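Putative type VI secretion protein (Escherichia coli, PDB 6SKI) is probably a phospholipase effector of the type VI secretion system, a toxin carried on the VgrG spike, whose TTR domain it binds. Local coordinates at residues S254-F257 / D258-G261; P413-W416 / A417-C420; F474-E477 / E478-I481. One frame throughout, in Å; residues are numbered along the deposited sequence.

Interaction 1: residues S254-F257 / D258-G261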
loop_
_atom_site.group_PDB
_atom_site.type_symbol
_atom_site.label_atom_id
_atom_site.label_comp_id
_atom_site.label_asym_id
_atom_site.label_seq_id
_atom_site.Cartn_x
_atom_site.Cartn_y
_atom_site.Cartn_z
ATOM N N SER A 254 4.167 5.320 -20.116
ATOM C CA SER A 254 3.976 6.241 -21.233
ATOM C C SER A 254 5.080 6.103 -22.274
ATOM O O SER A 254 4.833 6.272 -23.473
ATOM C CB SER A 254 3.900 7.677 -20.720
ATOM O OG SER A 254 4.949 7.949 -19.810
ATOM N N ASN A 255 6.302 5.803 -21.842
ATOM C CA ASN A 255 7.437 5.715 -22.748
ATOM C C ASN A 255 7.766 4.288 -23.157
ATOM O O ASN A 255 8.745 4.078 -23.876
ATOM C CB ASN A 255 8.671 6.366 -22.119
ATOM C CG ASN A 255 8.454 7.823 -21.792
ATOM O OD1 ASN A 255 7.754 8.532 -22.509
ATOM N ND2 ASN A 255 9.054 8.281 -20.704
ATOM N N PHE A 256 6.979 3.309 -22.728
ATOM C CA PHE A 256 7.154 1.930 -23.163
ATOM C C PHE A 256 6.471 1.755 -24.511
ATOM O O PHE A 256 5.249 1.895 -24.611
ATOM C CB PHE A 256 6.572 0.954 -22.146
ATOM C CG PHE A 256 7.399 0.795 -20.910
ATOM C CD1 PHE A 256 8.059 -0.391 -20.655
ATOM C CD2 PHE A 256 7.502 1.821 -19.992
ATOM C CE1 PHE A 256 8.816 -0.543 -19.519
ATOM C CE2 PHE A 256 8.255 1.673 -18.854
ATOM C CZ PHE A 256 8.911 0.491 -18.619
ATOM N N PHE A 257 7.256 1.434 -25.539
ATOM C CA PHE A 257 6.706 1.309 -26.884
ATOM C C PHE A 257 5.648 0.216 -26.957
ATOM O O PHE A 257 4.651 0.353 -27.676
ATOM C CB PHE A 257 7.830 1.028 -27.878
ATOM C CG PHE A 257 7.351 0.724 -29.264
ATOM C CD1 PHE A 257 6.913 1.734 -30.096
ATOM C CD2 PHE A 257 7.341 -0.576 -29.735
ATOM C CE1 PHE A 257 6.471 1.456 -31.367
ATOM C CE2 PHE A 257 6.899 -0.858 -31.004
ATOM C CZ PHE A 257 6.465 0.158 -31.822
ATOM N N ASP A 258 5.848 -0.874 -26.220
ATOM C CA ASP A 258 4.992 -2.044 -26.378
ATOM C C ASP A 258 3.587 -1.800 -25.838
ATOM O O ASP A 258 2.608 -2.295 -26.408
ATOM C CB ASP A 258 5.628 -3.243 -25.681
ATOM C CG ASP A 258 7.036 -3.513 -26.160
ATOM O OD1 ASP A 258 7.975 -2.898 -25.612
ATOM O OD2 ASP A 258 7.209 -4.341 -27.078
ATOM N N ILE A 259 3.463 -1.048 -24.747
ATOM C CA ILE A 259 2.237 -1.024 -23.963
ATOM C C ILE A 259 1.702 0.377 -23.710
ATOM O O ILE A 259 0.685 0.515 -23.027
ATOM C CB ILE A 259 2.426 -1.765 -22.625
ATOM C CG1 ILE A 259 3.647 -1.216 -21.895
ATOM C CG2 ILE A 259 2.579 -3.255 -22.862
ATOM C CD1 ILE A 259 4.048 -2.022 -20.695
ATOM N N ASN A 260 2.346 1.424 -24.230
ATOM C CA ASN A 260 1.868 2.775 -23.944
ATOM C C ASN A 260 0.496 3.051 -24.543
ATOM O O ASN A 260 -0.130 4.055 -24.186
ATOM C CB ASN A 260 2.863 3.824 -24.445
ATOM C CG ASN A 260 3.247 3.626 -25.895
ATOM O OD1 ASN A 260 2.611 2.871 -26.625
ATOM N ND2 ASN A 260 4.303 4.308 -26.317
ATOM N N GLY A 261 0.017 2.193 -25.445
ATOM C CA GLY A 261 -1.291 2.413 -26.039
ATOM C C GLY A 261 -2.418 2.322 -25.030
ATOM O O GLY A 261 -3.421 3.032 -25.140
#
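Phe256 and Ile259 lay their side chains on the same flank of a tight turn, and Asn260 folds back over another part of it. The apolar pair meets low on the side chains, Phe256 CB lying 3.7 Å from Ile259 CG1, while the ring of Phe256 runs on past this contact and is approached only obliquely by Ile259 CD1. Both residues pack on Ile150 of helix 144-154. The backbone from Phe256 to Asn260 makes an alpha-turn in the loop between strands 237-243 and 278-284 of the catalytic region: Asn260 N donates to Phe256 O at 3.0 Å, from almost straight ahead of the carbonyl, and Ile259 N adds a weak bond to the same oxygen. Asn260 has its CG tucked between backbone N and carbonyl carbon (chi1 52°), which swings the amide back across the turn. There ND2 reaches Ser254 O in a weak bond of 3.5 Å, with Asn260 CB also against that carbonyl. Phe257 sends its ring largely the opposite way from that of Phe256, to meet the ring of Phe510. Asp258 takes the backbone N of Ile511 on OD1, and Ser254 OG is hydrogen-bonded to Asn61 ND2.

Interaction 2: residues P413-W416 / A417-C420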
loop_
_atom_site.group_PDB
_atom_site.type_symbol
_atom_site.label_atom_id
_atom_site.label_comp_id
_atom_site.label_asym_id
_atom_site.label_seq_id
_atom_site.Cartn_x
_atom_site.Cartn_y
_atom_site.Cartn_z
ATOM N N PRO A 413 18.219 3.407 12.059
ATOM C CA PRO A 413 17.115 2.766 12.779
ATOM C C PRO A 413 15.772 3.001 12.102
ATOM O O PRO A 413 15.534 4.037 11.480
ATOM C CB PRO A 413 17.178 3.428 14.157
ATOM C CG PRO A 413 17.738 4.774 13.855
ATOM C CD PRO A 413 18.802 4.506 12.844
ATOM N N ASN A 414 14.887 2.011 12.229
ATOM C CA ASN A 414 13.567 2.034 11.613
ATOM C C ASN A 414 12.454 2.335 12.611
ATOM O O ASN A 414 11.311 1.914 12.402
ATOM C CB ASN A 414 13.298 0.704 10.910
ATOM C CG ASN A 414 12.999 -0.419 11.879
ATOM O OD1 ASN A 414 13.513 -0.446 12.994
ATOM N ND2 ASN A 414 12.161 -1.355 11.457
ATOM N N ASP A 415 12.754 3.060 13.681
ATOM C CA ASP A 415 11.824 3.226 14.787
ATOM C C ASP A 415 10.837 4.369 14.598
ATOM O O ASP A 415 9.994 4.582 15.474
ATOM C CB ASP A 415 12.597 3.446 16.088
ATOM C CG ASP A 415 13.445 2.259 16.468
ATOM O OD1 ASP A 415 12.875 1.191 16.767
ATOM O OD2 ASP A 415 14.685 2.392 16.466
ATOM N N TRP A 416 10.907 5.112 13.498
ATOM C CA TRP A 416 9.979 6.216 13.295
ATOM C C TRP A 416 8.682 5.767 12.638
ATOM O O TRP A 416 7.653 6.449 12.772
ATOM C CB TRP A 416 10.643 7.312 12.456
ATOM C CG TRP A 416 9.810 8.538 12.336
ATOM C CD1 TRP A 416 9.139 8.968 11.233
ATOM C CD2 TRP A 416 9.542 9.491 13.367
ATOM N NE1 TRP A 416 8.474 10.136 11.510
ATOM C CE2 TRP A 416 8.705 10.476 12.816
ATOM C CE3 TRP A 416 9.930 9.606 14.703
ATOM C CZ2 TRP A 416 8.251 11.563 13.552
ATOM C CZ3 TRP A 416 9.479 10.683 15.431
ATOM C CH2 TRP A 416 8.648 11.648 14.856
ATOM N N ALA A 417 8.682 4.604 11.999
ATOM C CA ALA A 417 7.447 4.040 11.496
ATOM C C ALA A 417 6.577 3.499 12.614
ATOM O O ALA A 417 5.363 3.408 12.440
ATOM C CB ALA A 417 7.742 2.931 10.486
ATOM N N ASN A 418 7.157 3.218 13.781
ATOM C CA ASN A 418 6.345 2.893 14.946
ATOM C C ASN A 418 5.629 4.131 15.467
ATOM O O ASN A 418 4.477 4.054 15.907
ATOM C CB ASN A 418 7.221 2.276 16.030
ATOM C CG ASN A 418 7.828 0.961 15.604
ATOM O OD1 ASN A 418 7.286 0.264 14.750
ATOM N ND2 ASN A 418 8.965 0.618 16.190
ATOM N N VAL A 419 6.290 5.287 15.405
ATOM C CA VAL A 419 5.633 6.540 15.758
ATOM C C VAL A 419 4.493 6.826 14.793
ATOM O O VAL A 419 3.390 7.210 15.203
ATOM C CB VAL A 419 6.657 7.688 15.776
ATOM C CG1 VAL A 419 5.978 9.006 16.083
ATOM C CG2 VAL A 419 7.760 7.402 16.774
ATOM N N CYS A 420 4.736 6.638 13.495
ATOM C CA CYS A 420 3.671 6.849 12.520
ATOM C C CYS A 420 2.533 5.855 12.717
ATOM O O CYS A 420 1.358 6.206 12.546
ATOM C CB CYS A 420 4.245 6.747 11.112
ATOM S SG CYS A 420 5.477 8.012 10.773
#
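Trp416 O receives the backbone N of Cys420 at 3.0 Å, a fairly straight bond with an N-H...O angle of 160°. It is an ordinary i to i+4 helix bond in the first turn of helix 416-431, where the residues three and four places on from Trp416, Val419 and Cys420, lie on the side of its indole. Trp416 has its CG anti to the backbone N (chi1 -174°), which directs the indole along the helix, and the second torsion then turns one face toward Val419 and Cys420. Val419 covers the benzene half. Its CG1 makes a CH-pi contact 4.0 Å from the centroid of the six-membered ring of Trp416, only 14° off the ring normal. The second methyl works nearer the rim, with Val419 CG2 3.7 Å from Trp416 CE3. Cys420 serves the pyrrole half from the same side of the plane in a sulfur-aromatic contact: its SG sits 4.2 Å from the centroid of the five-membered ring of Trp416, obliquely rather than straight above it.

Further packing joins this end of the helix to its surroundings. Val419 also touches Ala455 and Ala458 of helix 452-466, whereas Trp416 and Cys420 both rest on Leu306 of strand 303-306, a strand of the central sheet. Asn101 ND2 donates a hydrogen bond to Ala417 O. Beside the cluster, Asp415 and Asn418 pass each other without bonding; Asn418 ND2 makes a weak bond to Glu444 O instead, and it stays 4.0 Å from Asp415 OD1.

Interaction 3: residues F474-E477 / E478-I481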
loop_
_atom_site.group_PDB
_atom_site.type_symbol
_atom_site.label_atom_id
_atom_site.label_comp_id
_atom_site.label_asym_id
_atom_site.label_seq_id
_atom_site.Cartn_x
_atom_site.Cartn_y
_atom_site.Cartn_z
ATOM N N PHE A 474 7.690 20.201 15.040
ATOM C CA PHE A 474 8.872 19.736 15.744
ATOM C C PHE A 474 9.970 20.784 15.652
ATOM O O PHE A 474 10.239 21.327 14.577
ATOM C CB PHE A 474 9.361 18.416 15.148
ATOM C CG PHE A 474 8.528 17.228 15.527
ATOM C CD1 PHE A 474 8.450 16.806 16.838
ATOM C CD2 PHE A 474 7.829 16.526 14.564
ATOM C CE1 PHE A 474 7.689 15.714 17.180
ATOM C CE2 PHE A 474 7.068 15.435 14.904
ATOM C CZ PHE A 474 6.997 15.030 16.212
ATOM N N THR A 475 10.603 21.073 16.785
ATOM C CA THR A 475 11.708 22.013 16.778
ATOM C C THR A 475 12.910 21.396 16.065
ATOM O O THR A 475 12.940 20.203 15.756
ATOM C CB THR A 475 12.077 22.424 18.203
ATOM O OG1 THR A 475 12.347 21.258 18.986
ATOM C CG2 THR A 475 10.939 23.195 18.840
ATOM N N GLU A 476 13.915 22.232 15.796
ATOM C CA GLU A 476 15.051 21.769 15.007
ATOM C C GLU A 476 15.889 20.754 15.772
ATOM O O GLU A 476 16.479 19.852 15.171
ATOM C CB GLU A 476 15.893 22.955 14.547
ATOM C CG GLU A 476 15.061 24.028 13.877
ATOM C CD GLU A 476 14.908 23.791 12.387
ATOM O OE1 GLU A 476 13.790 23.990 11.865
ATOM O OE2 GLU A 476 15.902 23.402 11.739
ATOM N N GLU A 477 15.960 20.881 17.098
ATOM C CA GLU A 477 16.591 19.834 17.894
ATOM C C GLU A 477 15.806 18.536 17.790
ATOM O O GLU A 477 16.379 17.452 17.602
ATOM C CB GLU A 477 16.693 20.268 19.357
ATOM C CG GLU A 477 17.261 21.662 19.582
ATOM C CD GLU A 477 16.228 22.761 19.389
ATOM O OE1 GLU A 477 15.697 22.895 18.267
ATOM O OE2 GLU A 477 15.945 23.489 20.364
ATOM N N GLU A 478 14.483 18.635 17.902
ATOM C CA GLU A 478 13.630 17.473 17.733
ATOM C C GLU A 478 13.717 16.934 16.317
ATOM O O GLU A 478 13.709 15.717 16.118
ATOM C CB GLU A 478 12.192 17.845 18.080
ATOM C CG GLU A 478 11.988 18.158 19.546
ATOM C CD GLU A 478 10.578 18.599 19.851
ATOM O OE1 GLU A 478 9.905 19.105 18.930
ATOM O OE2 GLU A 478 10.142 18.444 21.008
ATOM N N LEU A 479 13.843 17.816 15.327
ATOM C CA LEU A 479 13.973 17.367 13.950
ATOM C C LEU A 479 15.318 16.714 13.683
ATOM O O LEU A 479 15.405 15.836 12.828
ATOM C CB LEU A 479 13.770 18.541 12.996
ATOM C CG LEU A 479 12.318 18.884 12.679
ATOM C CD1 LEU A 479 12.248 19.935 11.594
ATOM C CD2 LEU A 479 11.560 17.637 12.271
ATOM N N TYR A 480 16.351 17.077 14.439
ATOM C CA TYR A 480 17.642 16.401 14.369
ATOM C C TYR A 480 17.549 14.996 14.954
ATOM O O TYR A 480 17.968 14.007 14.325
ATOM C CB TYR A 480 18.673 17.244 15.121
ATOM C CG TYR A 480 20.085 16.719 15.134
ATOM C CD1 TYR A 480 20.935 16.931 14.063
ATOM C CD2 TYR A 480 20.577 16.032 16.234
ATOM C CE1 TYR A 480 22.229 16.462 14.080
ATOM C CE2 TYR A 480 21.869 15.557 16.258
ATOM C CZ TYR A 480 22.691 15.775 15.177
ATOM O OH TYR A 480 23.983 15.305 15.192
ATOM N N ILE A 481 16.969 14.895 16.151
ATOM C CA ILE A 481 16.765 13.589 16.769
ATOM C C ILE A 481 15.926 12.696 15.864
ATOM O O ILE A 481 16.163 11.486 15.769
ATOM C CB ILE A 481 16.126 13.750 18.159
ATOM C CG1 ILE A 481 17.010 14.623 19.046
ATOM C CG2 ILE A 481 15.898 12.400 18.795
ATOM C CD1 ILE A 481 16.294 15.184 20.247
#
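Glu478 keeps its CG beside its own backbone N and runs straight on beyond it (chi2 177°), an extended chain that carries the carboxylate back to the backbone N of Thr475, while Phe474 turns its ring edge toward the same group. Thr475 is the N-cap of helix 476-483, and its N donates to Glu478 OE1 at 3.0 Å with an N-H...O angle of 157°. This is the half of a capping box in which the third residue of the helix accepts from the N-cap backbone. The N-H comes to the anti side of OE1, somewhat out of the carboxylate plane. Lys457 from helix 452-466 forms a salt bridge with the same oxygen, giving OE1 two polar partners of different kinds. A carboxylate placed here would also be expected to interact favourably with the helix dipole.

Phe474 brings its edge to the site: CD1 is 3.4 Å from Glu478 OE1, with OE1 near the ring plane and the ring and carboxylate planes 72° apart. The Thr475 side chain crosses that of Glu478 at a slant, with Thr475 OG1 3.2 Å from Glu478 CG.

Behind the cap the first helical bonds take over. Leu479 N donates to Thr475 O, Tyr480 N reaches Glu476 O at 2.9 Å from above the carbonyl plane, and Ile481 N gives a much straighter bond of 3.0 Å to Glu477 O. The ring of Tyr480 is turned outward to meet that of His374. Phe474 and Leu479, the residue before the cap and the fourth of the helix, form a hydrophobic staple across the first turn, joined where Phe474 CB sits 3.7 Å from Leu479 CD2.

Overall arrangement
From the N terminus, interaction 1 comes first, a turn in the loop between strands 237-243 and 278-284 that sits against helix 144-154 and strand 509-511. Interaction 2 follows where the chain leaves strand 398-409 for helix 416-431, and interaction 3 where helix 476-483 begins. Each closes only a few residues, and the three run in series, neither nesting nor crossing. Interaction 1 lies on the opposite side of the chain's centre from the other two, its own centre about 38 Å from that of interaction 2 and 45 Å from that of interaction 3. The latter two are neighbours: both pack on helix 452-466, and Trp416 CH2 touches Phe474 CZ at 4.0 Å.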